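Local coordinates for protein alcohol oxidase (Myceliophthora thermophila, PDB 6F74) that binds flavin-adenine dinucleotide as a VAO-type fungal flavoprotein and probably works as an oxygen-dependent oxidase, at residues N223-I237 / V297-K309. Residues are numbered along the deposited sequence; the frame is centred on the assembly and turned at random.
Sequences NVIAVGGGSPSPGAI and VLSQHIKVHPNVK. With FAD (flavin-adenine dinucleotide), chain I.
Ile225 and His305 form an antiparallel hydrogen-bonded pair, Ile225 N donating to His305 O (2.7 Å) and His305 N to Ile225 O (3.0 Å). Beside this pair, Val224 CG2 lies 3.6 Å from Val304 CG2, while Ile225 extends CD1 over the backbone of Pro306 and Asn307. Farther along, Asn307 ND2 gives a nearly straight bond to Asn223 OD1 (2.7 Å, 163° at the hydrogen), the two amide planes turned 61° apart. Asp414 also accepts from ND2, and Asn307 OD1 receives the backbone N-H of Val308 and that of Tyr415; a leucine here would probably leave Asn223 OD1 and Asp414 without their shared donor. At the far end of the loop, the side chains of Ile237 and Gln300 run past each other in opposite directions. Ile237 CG1 sits between its backbone N and carbonyl carbon (chi1 71°), and Ile237 CD1 ends 4.0 Å from Val297 CG1. A water bridges Ala236 O and Gln300 OE1. Both segments hold the cofactor: Gly235 N binds FAD O1P (2.8 Å), Gly230 N binds FAD O4, and the Val297 backbone pairs with the adenine through N1A and N6A. Strand 224-225, following helix 212-221, thus joins strand 296-306, which also pairs with 203-208 and 260-266, while helix 415-422 packs against Ile225 and Asn307.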
ATOM      1  N   ASN A 223      -2.976 -12.635 -22.955  1.00 29.52           N
ATOM      2  CA  ASN A 223      -4.393 -12.281 -23.001  1.00 29.42           C
ATOM      3  C   ASN A 223      -5.158 -12.648 -21.712  1.00 28.89           C
ATOM      4  O   ASN A 223      -6.260 -13.186 -21.764  1.00 29.31           O
ATOM      5  CB  ASN A 223      -5.042 -12.932 -24.238  1.00 30.59           C
ATOM      6  CG  ASN A 223      -6.383 -12.297 -24.623  1.00 30.57           C
ATOM      7  OD1 ASN A 223      -6.633 -11.123 -24.370  1.00 29.80           O
ATOM      8  ND2 ASN A 223      -7.252 -13.095 -25.256  1.00 31.50           N
ATOM      9  N   VAL A 224      -4.557 -12.402 -20.551  1.00 28.06           N
ATOM     10  CA  VAL A 224      -5.262 -12.634 -19.289  1.00 27.56           C
ATOM     11  C   VAL A 224      -5.188 -11.395 -18.409  1.00 26.47           C
ATOM     12  O   VAL A 224      -4.425 -10.461 -18.667  1.00 26.09           O
ATOM     13  CB  VAL A 224      -4.754 -13.879 -18.537  1.00 27.80           C
ATOM     14  CG1 VAL A 224      -4.964 -15.142 -19.381  1.00 28.99           C
ATOM     15  CG2 VAL A 224      -3.288 -13.710 -18.145  1.00 27.38           C
ATOM     16  N   ILE A 225      -5.990 -11.415 -17.359  1.00 26.05           N
ATOM     17  CA  ILE A 225      -6.082 -10.322 -16.403  1.00 25.11           C
ATOM     18  C   ILE A 225      -5.369 -10.719 -15.125  1.00 24.67           C
ATOM     19  O   ILE A 225      -5.761 -11.675 -14.465  1.00 24.91           O
ATOM     20  CB  ILE A 225      -7.543  -9.955 -16.100  1.00 24.98           C
ATOM     21  CG1 ILE A 225      -8.240  -9.493 -17.389  1.00 25.41           C
ATOM     22  CG2 ILE A 225      -7.619  -8.842 -15.046  1.00 24.07           C
ATOM     23  CD1 ILE A 225      -9.710  -9.200 -17.244  1.00 25.41           C
ATOM     24  N   ALA A 226      -4.315  -9.982 -14.805  1.00 24.10           N
ATOM     25  CA  ALA A 226      -3.621 -10.080 -13.544  1.00 23.59           C
ATOM     26  C   ALA A 226      -4.183  -8.954 -12.688  1.00 22.86           C
ATOM     27  O   ALA A 226      -4.228  -7.794 -13.107  1.00 22.56           O
ATOM     28  CB  ALA A 226      -2.120  -9.881 -13.739  1.00 23.45           C
ATOM     29  N   VAL A 227      -4.618  -9.324 -11.488  1.00 22.65           N
ATOM     30  CA  VAL A 227      -5.272  -8.422 -10.566  1.00 22.09           C
ATOM     31  C   VAL A 227      -4.192  -7.795  -9.664  1.00 21.48           C
ATOM     32  O   VAL A 227      -3.888  -8.321  -8.597  1.00 21.35           O
ATOM     33  CB  VAL A 227      -6.374  -9.141  -9.749  1.00 22.30           C
ATOM     34  CG1 VAL A 227      -7.163  -8.138  -8.918  1.00 21.82           C
ATOM     35  CG2 VAL A 227      -7.337  -9.856 -10.656  1.00 23.00           C
ATOM     36  N   GLY A 228      -3.633  -6.680 -10.142  1.00 21.17           N
ATOM     37  CA  GLY A 228      -2.573  -5.938  -9.469  1.00 20.65           C
ATOM     38  C   GLY A 228      -3.107  -4.597  -9.017  1.00 20.20           C
ATOM     39  O   GLY A 228      -4.304  -4.347  -9.072  1.00 20.26           O
ATOM     40  N   GLY A 229      -2.205  -3.723  -8.612  1.00 19.81           N
ATOM     41  CA  GLY A 229      -2.543  -2.388  -8.167  1.00 19.44           C
ATOM     42  C   GLY A 229      -2.821  -1.433  -9.303  1.00 19.54           C
ATOM     43  O   GLY A 229      -2.512  -1.668 -10.489  1.00 19.88           O
ATOM     44  N   GLY A 230      -3.403  -0.311  -8.916  1.00 19.30           N
ATOM     45  CA  GLY A 230      -3.682   0.782  -9.843  1.00 19.38           C
ATOM     46  C   GLY A 230      -2.413   1.461 -10.308  1.00 19.36           C
ATOM     47  O   GLY A 230      -2.412   2.086 -11.370  1.00 19.59           O
ATOM     48  N   SER A 231      -1.340   1.331  -9.516  1.00 19.14           N
ATOM     49  CA  SER A 231      -0.020   1.789  -9.888  1.00 19.17           C
ATOM     50  C   SER A 231       0.869   0.566 -10.134  1.00 19.35           C
ATOM     51  O   SER A 231       0.830  -0.379  -9.347  1.00 19.25           O
ATOM     52  CB  SER A 231       0.552   2.613  -8.755  1.00 18.82           C
ATOM     53  OG  SER A 231      -0.277   3.764  -8.516  1.00 18.72           O
ATOM     54  N   PRO A 232       1.676   0.566 -11.219  1.00 19.68           N
ATOM     55  CA  PRO A 232       2.468  -0.644 -11.494  1.00 19.94           C
ATOM     56  C   PRO A 232       3.829  -0.755 -10.819  1.00 19.77           C
ATOM     57  O   PRO A 232       4.498  -1.782 -10.988  1.00 20.00           O
ATOM     58  CB  PRO A 232       2.673  -0.591 -13.032  1.00 20.48           C
ATOM     59  CG  PRO A 232       1.799   0.527 -13.497  1.00 20.47           C
ATOM     60  CD  PRO A 232       1.737   1.470 -12.368  1.00 19.97           C
ATOM     61  N   SER A 233       4.243   0.283 -10.099  1.00 19.43           N
ATOM     62  CA  SER A 233       5.568   0.295  -9.446  1.00 19.30           C
ATOM     63  C   SER A 233       5.694  -0.550  -8.162  1.00 19.02           C
ATOM     64  O   SER A 233       6.770  -1.105  -7.901  1.00 19.06           O
ATOM     65  CB  SER A 233       6.006   1.732  -9.178  1.00 19.14           C
ATOM     66  OG  SER A 233       7.239   1.772  -8.451  1.00 19.02           O
ATOM     67  N   PRO A 234       4.621  -0.657  -7.345  1.00 18.78           N
ATOM     68  CA  PRO A 234       4.735  -1.467  -6.137  1.00 18.60           C
ATOM     69  C   PRO A 234       5.027  -2.931  -6.395  1.00 18.88           C
ATOM     70  O   PRO A 234       4.713  -3.441  -7.453  1.00 19.23           O
ATOM     71  CB  PRO A 234       3.375  -1.300  -5.492  1.00 18.45           C
ATOM     72  CG  PRO A 234       2.951   0.047  -5.909  1.00 18.38           C
ATOM     73  CD  PRO A 234       3.381   0.118  -7.337  1.00 18.68           C
ATOM     74  N   GLY A 235       5.598  -3.590  -5.399  1.00 18.77           N
ATOM     75  CA  GLY A 235       5.945  -5.019  -5.467  1.00 19.06           C
ATOM     76  C   GLY A 235       4.727  -5.891  -5.607  1.00 19.30           C
ATOM     77  O   GLY A 235       3.639  -5.547  -5.078  1.00 19.13           O
ATOM     78  N   ALA A 236       4.883  -6.995  -6.343  1.00 19.76           N
ATOM     79  CA  ALA A 236       3.792  -7.939  -6.563  1.00 20.11           C
ATOM     80  C   ALA A 236       3.615  -8.925  -5.418  1.00 20.16           C
ATOM     81  O   ALA A 236       2.498  -9.393  -5.213  1.00 20.34           O
ATOM     82  CB  ALA A 236       4.000  -8.705  -7.855  1.00 20.70           C
ATOM     83  N   ILE A 237       4.679  -9.256  -4.680  1.00 20.06           N
ATOM     84  CA  ILE A 237       4.605 -10.362  -3.721  1.00 20.24           C
ATOM     85  C   ILE A 237       4.939 -10.016  -2.261  1.00 19.84           C
ATOM     86  O   ILE A 237       5.079 -10.939  -1.446  1.00 20.02           O
ATOM     87  CB  ILE A 237       5.415 -11.610  -4.198  1.00 20.75           C
ATOM     88  CG1 ILE A 237       6.931 -11.396  -4.129  1.00 20.60           C
ATOM     89  CG2 ILE A 237       4.985 -11.972  -5.606  1.00 21.25           C
ATOM     90  CD1 ILE A 237       7.709 -12.673  -4.365  1.00 21.12           C
ATOM     91  N   VAL A 297       9.181 -13.903   1.499  1.00 20.51           N
ATOM     92  CA  VAL A 297       8.452 -14.434   0.358  1.00 20.91           C
ATOM     93  C   VAL A 297       9.354 -14.389  -0.885  1.00 21.04           C
ATOM     94  O   VAL A 297       9.738 -13.315  -1.370  1.00 20.68           O
ATOM     95  CB  VAL A 297       7.121 -13.717   0.122  1.00 20.73           C
ATOM     96  CG1 VAL A 297       6.363 -14.376  -1.024  1.00 21.23           C
ATOM     97  CG2 VAL A 297       6.270 -13.727   1.389  1.00 20.66           C
ATOM     98  N   LEU A 298       9.700 -15.583  -1.370  1.00 21.64           N
ATOM     99  CA  LEU A 298      10.577 -15.737  -2.527  1.00 21.93           C
ATOM    100  C   LEU A 298       9.811 -15.737  -3.827  1.00 22.26           C
ATOM    101  O   LEU A 298      10.318 -15.278  -4.856  1.00 22.32           O
ATOM    102  CB  LEU A 298      11.369 -17.048  -2.426  1.00 22.51           C
ATOM    103  CG  LEU A 298      12.157 -17.281  -1.135  1.00 22.32           C
ATOM    104  CD1 LEU A 298      12.854 -18.606  -1.183  1.00 22.98           C
ATOM    105  CD2 LEU A 298      13.060 -16.103  -0.817  1.00 21.70           C
ATOM    106  N   SER A 299       8.626 -16.328  -3.813  1.00 22.57           N
ATOM    107  CA  SER A 299       7.820 -16.428  -5.019  1.00 22.97           C
ATOM    108  C   SER A 299       6.363 -16.615  -4.637  1.00 23.04           C
ATOM    109  O   SER A 299       6.058 -17.093  -3.551  1.00 23.05           O
ATOM    110  CB  SER A 299       8.293 -17.616  -5.860  1.00 23.81           C
ATOM    111  OG  SER A 299       7.784 -18.812  -5.313  1.00 24.33           O
ATOM    112  N   GLN A 300       5.463 -16.250  -5.537  1.00 23.15           N
ATOM    113  CA  GLN A 300       4.059 -16.650  -5.404  1.00 23.43           C
ATOM    114  C   GLN A 300       3.548 -17.079  -6.768  1.00 24.08           C
ATOM    115  O   GLN A 300       4.072 -16.696  -7.830  1.00 24.16           O
ATOM    116  CB  GLN A 300       3.154 -15.521  -4.850  1.00 22.80           C
ATOM    117  CG  GLN A 300       3.417 -15.110  -3.381  1.00 22.25           C
ATOM    118  CD  GLN A 300       2.609 -13.886  -2.904  1.00 21.67           C
ATOM    119  OE1 GLN A 300       2.198 -13.057  -3.712  1.00 21.49           O
ATOM    120  NE2 GLN A 300       2.357 -13.800  -1.597  1.00 21.45           N
ATOM    121  N   HIS A 301       2.518 -17.908  -6.722  1.00 24.63           N
ATOM    122  CA  HIS A 301       1.695 -18.167  -7.882  1.00 25.22           C
ATOM    123  C   HIS A 301       0.379 -17.410  -7.668  1.00 24.87           C
ATOM    124  O   HIS A 301      -0.201 -17.515  -6.588  1.00 24.70           O
ATOM    125  CB  HIS A 301       1.389 -19.652  -7.998  1.00 26.20           C
ATOM    126  CG  HIS A 301       2.545 -20.499  -8.422  1.00 26.75           C
ATOM    127  ND1 HIS A 301       3.746 -20.549  -7.741  1.00 26.43           N
ATOM    128  CD2 HIS A 301       2.638 -21.405  -9.421  1.00 27.70           C
ATOM    129  CE1 HIS A 301       4.542 -21.441  -8.321  1.00 27.14           C
ATOM    130  NE2 HIS A 301       3.897 -21.968  -9.351  1.00 27.93           N
ATOM    131  N   ILE A 302      -0.094 -16.676  -8.687  1.00 24.81           N
ATOM    132  CA  ILE A 302      -1.382 -15.980  -8.644  1.00 24.57           C
ATOM    133  C   ILE A 302      -2.353 -16.520  -9.693  1.00 25.33           C
ATOM    134  O   ILE A 302      -1.946 -16.858 -10.798  1.00 25.85           O
ATOM    135  CB  ILE A 302      -1.259 -14.443  -8.839  1.00 23.79           C
ATOM    136  CG1 ILE A 302      -0.491 -14.105 -10.119  1.00 23.94           C
ATOM    137  CG2 ILE A 302      -0.607 -13.804  -7.616  1.00 23.05           C
ATOM    138  CD1 ILE A 302      -0.652 -12.674 -10.594  1.00 23.42           C
ATOM    139  N   LYS A 303      -3.639 -16.559  -9.342  1.00 25.44           N
ATOM    140  CA  LYS A 303      -4.705 -16.745 -10.325  1.00 26.03           C
ATOM    141  C   LYS A 303      -4.641 -15.614 -11.328  1.00 25.69           C
ATOM    142  O   LYS A 303      -4.402 -14.446 -10.960  1.00 24.88           O
ATOM    143  CB  LYS A 303      -6.082 -16.685  -9.672  1.00 26.03           C
ATOM    144  CG  LYS A 303      -6.397 -17.793  -8.724  1.00 26.51           C
ATOM    145  CD  LYS A 303      -7.799 -17.618  -8.143  1.00 26.55           C
ATOM    146  CE  LYS A 303      -8.059 -18.529  -6.948  1.00 26.91           C
ATOM    147  NZ  LYS A 303      -8.913 -17.760  -5.925  1.00 26.41           N
ATOM    148  N   VAL A 304      -4.823 -15.955 -12.595  1.00 26.37           N
ATOM    149  CA  VAL A 304      -5.090 -14.949 -13.630  1.00 26.22           C
ATOM    150  C   VAL A 304      -6.371 -15.348 -14.342  1.00 26.92           C
ATOM    151  O   VAL A 304      -6.773 -16.511 -14.315  1.00 27.68           O
ATOM    152  CB  VAL A 304      -3.906 -14.695 -14.586  1.00 26.32           C
ATOM    153  CG1 VAL A 304      -2.774 -14.072 -13.802  1.00 25.53           C
ATOM    154  CG2 VAL A 304      -3.443 -15.952 -15.308  1.00 27.30           C
ATOM    155  N   HIS A 305      -7.030 -14.359 -14.939  1.00 26.69           N
ATOM    156  CA  HIS A 305      -8.423 -14.479 -15.330  1.00 27.14           C
ATOM    157  C   HIS A 305      -8.621 -14.191 -16.812  1.00 27.64           C
ATOM    158  O   HIS A 305      -7.912 -13.358 -17.355  1.00 27.31           O
ATOM    159  CB  HIS A 305      -9.237 -13.514 -14.467  1.00 26.40           C
ATOM    160  CG  HIS A 305      -9.140 -13.810 -13.008  1.00 26.01           C
ATOM    161  ND1 HIS A 305      -9.984 -14.688 -12.365  1.00 26.46           N
ATOM    162  CD2 HIS A 305      -8.268 -13.369 -12.073  1.00 25.30           C
ATOM    163  CE1 HIS A 305      -9.632 -14.771 -11.096  1.00 26.04           C
ATOM    164  NE2 HIS A 305      -8.591 -13.983 -10.890  1.00 25.32           N
ATOM    165  N   PRO A 306      -9.606 -14.843 -17.455  1.00 28.48           N
ATOM    166  CA  PRO A 306      -9.873 -14.571 -18.872  1.00 29.03           C
ATOM    167  C   PRO A 306     -10.043 -13.074 -19.149  1.00 28.31           C
ATOM    168  O   PRO A 306     -10.651 -12.367 -18.345  1.00 27.63           O
ATOM    169  CB  PRO A 306     -11.209 -15.304 -19.133  1.00 29.84           C
ATOM    170  CG  PRO A 306     -11.303 -16.351 -18.063  1.00 30.02           C
ATOM    171  CD  PRO A 306     -10.629 -15.732 -16.864  1.00 28.95           C
ATOM    172  N   ASN A 307      -9.503 -12.605 -20.274  1.00 28.53           N
ATOM    173  CA  ASN A 307      -9.732 -11.229 -20.717  1.00 28.05           C
ATOM    174  C   ASN A 307     -11.230 -11.029 -20.981  1.00 28.29           C
ATOM    175  O   ASN A 307     -11.968 -11.984 -21.176  1.00 29.02           O
ATOM    176  CB  ASN A 307      -8.909 -10.867 -21.975  1.00 28.44           C
ATOM    177  CG  ASN A 307      -8.492  -9.393 -22.042  1.00 27.71           C
ATOM    178  OD1 ASN A 307      -9.116  -8.524 -21.415  1.00 27.02           O
ATOM    179  ND2 ASN A 307      -7.449  -9.110 -22.837  1.00 27.94           N
ATOM    180  N   VAL A 308     -11.669  -9.768 -20.930  1.00 27.68           N
ATOM    181  CA  VAL A 308     -13.066  -9.418 -21.208  1.00 27.86           C
ATOM    182  C   VAL A 308     -13.153  -8.826 -22.600  1.00 28.30           C
ATOM    183  O   VAL A 308     -12.135  -8.399 -23.161  1.00 28.26           O
ATOM    184  CB  VAL A 308     -13.667  -8.453 -20.167  1.00 26.98           C
ATOM    185  CG1 VAL A 308     -13.786  -9.154 -18.820  1.00 26.73           C
ATOM    186  CG2 VAL A 308     -12.862  -7.160 -20.053  1.00 26.21           C
ATOM    187  N   LYS A 309     -14.365  -8.788 -23.150  1.00 28.76           N
ATOM    188  CA  LYS A 309     -14.582  -8.154 -24.452  1.00 29.20           C
ATOM    189  C   LYS A 309     -14.907  -6.670 -24.369  1.00 28.51           C
ATOM    190  O   LYS A 309     -14.801  -5.945 -25.361  1.00 28.74           O
ATOM    191  CB  LYS A 309     -15.601  -8.921 -25.294  1.00 30.23           C
ATOM    192  CG  LYS A 309     -14.888  -9.914 -26.230  1.00 31.20           C
ATOM    193  CD  LYS A 309     -15.838 -10.884 -26.894  1.00 32.31           C
ATOM    194  CE  LYS A 309     -16.157 -12.010 -25.906  1.00 32.41           C
ATOM    195  NZ  LYS A 309     -17.022 -13.106 -26.492  1.00 33.61           N
TER
HETATM  196  PA  FAD I 601       8.067  -2.512   0.556  1.00 15.73           P
HETATM  197  O1A FAD I 601       8.267  -1.170   1.254  1.00 16.33           O
HETATM  198  O2A FAD I 601       9.237  -3.044  -0.212  1.00 14.61           O
HETATM  199  O5B FAD I 601       7.617  -3.548   1.659  1.00 13.82           O
HETATM  200  C5B FAD I 601       6.395  -3.362   2.319  1.00 13.38           C
HETATM  201  C4B FAD I 601       6.335  -4.296   3.515  1.00 12.87           C
HETATM  202  O4B FAD I 601       6.346  -5.618   3.003  1.00 12.82           O
HETATM  203  C3B FAD I 601       7.493  -4.227   4.477  1.00 12.31           C
HETATM  204  O3B FAD I 601       7.004  -4.628   5.762  1.00 12.69           O
HETATM  205  C2B FAD I 601       8.440  -5.303   4.005  1.00 12.77           C
HETATM  206  O2B FAD I 601       9.210  -5.934   5.035  1.00 12.30           O
HETATM  207  C1B FAD I 601       7.490  -6.330   3.452  1.00 12.89           C
HETATM  208  N9A FAD I 601       7.984  -7.134   2.329  1.00 13.21           N
HETATM  209  C8A FAD I 601       8.225  -6.707   1.082  1.00 14.09           C
HETATM  210  N7A FAD I 601       8.632  -7.722   0.296  1.00 14.08           N
HETATM  211  C5A FAD I 601       8.639  -8.813   1.057  1.00 13.77           C
HETATM  212  C6A FAD I 601       8.964 -10.219   0.813  1.00 13.93           C
HETATM  213  N6A FAD I 601       9.351 -10.559  -0.437  1.00 14.13           N
HETATM  214  N1A FAD I 601       8.865 -11.077   1.862  1.00 13.83           N
HETATM  215  C2A FAD I 601       8.470 -10.654   3.090  1.00 14.21           C
HETATM  216  N3A FAD I 601       8.133  -9.370   3.376  1.00 13.99           N
HETATM  217  C4A FAD I 601       8.202  -8.432   2.396  1.00 13.66           C
HETATM  218  N1  FAD I 601      -1.679  -0.344  -2.754  1.00 11.40           N
HETATM  219  C2  FAD I 601      -2.856  -0.739  -3.290  1.00 11.65           C
HETATM  220  O2  FAD I 601      -3.546  -1.590  -2.673  1.00 12.31           O
HETATM  221  N3  FAD I 601      -3.297  -0.269  -4.474  1.00 11.81           N
HETATM  222  C4  FAD I 601      -2.618   0.648  -5.185  1.00 12.03           C
HETATM  223  O4  FAD I 601      -3.038   1.095  -6.273  1.00 13.38           O
HETATM  224  C4X FAD I 601      -1.329   1.147  -4.660  1.00 11.93           C
HETATM  225  N5  FAD I 601      -0.608   2.073  -5.325  1.00 11.39           N
HETATM  226  C5X FAD I 601       0.575   2.504  -4.822  1.00 10.96           C
HETATM  227  C6  FAD I 601       1.317   3.448  -5.531  1.00  9.80           C
HETATM  228  C7  FAD I 601       2.539   3.906  -5.072  1.00  8.66           C
HETATM  229  C7M FAD I 601       3.195   4.943  -5.950  1.00  8.75           C
HETATM  230  C8  FAD I 601       3.089   3.371  -3.794  1.00  7.38           C
HETATM  231  C8M FAD I 601       4.445   3.785  -3.240  1.00  4.60           C
HETATM  232  C9  FAD I 601       2.341   2.448  -3.070  1.00  9.18           C
HETATM  233  C9A FAD I 601       1.100   1.973  -3.527  1.00 10.70           C
HETATM  234  N10 FAD I 601       0.324   1.006  -2.831  1.00 12.01           N
HETATM  235  C10 FAD I 601      -0.897   0.583  -3.373  1.00 11.68           C
HETATM  236  C1' FAD I 601       0.704   0.480  -1.499  1.00 13.09           C
HETATM  237  C2' FAD I 601       1.389  -0.843  -1.389  1.00 14.05           C
HETATM  238  O2' FAD I 601       0.378  -1.847  -1.442  1.00 13.99           O
HETATM  239  C3' FAD I 601       2.090  -0.938  -0.030  1.00 15.12           C
HETATM  240  O3' FAD I 601       2.930   0.205   0.214  1.00 16.26           O
HETATM  241  C4' FAD I 601       2.906  -2.217   0.098  1.00 15.51           C
HETATM  242  O4' FAD I 601       3.528  -2.262   1.385  1.00 16.74           O
HETATM  243  C5' FAD I 601       3.951  -2.319  -1.003  1.00 15.36           C
HETATM  244  O5' FAD I 601       4.691  -3.520  -0.873  1.00 15.25           O
HETATM  245  P   FAD I 601       6.167  -3.427  -1.437  1.00 15.53           P
HETATM  246  O1P FAD I 601       6.151  -2.825  -2.815  1.00 15.56           O
HETATM  247  O2P FAD I 601       6.783  -4.768  -1.216  1.00 17.65           O
HETATM  248  O3P FAD I 601       6.780  -2.331  -0.416  1.00 15.91           O
HETATM  249  O   HOH W   1       0.566 -11.312  -5.412  1.00 14.20           O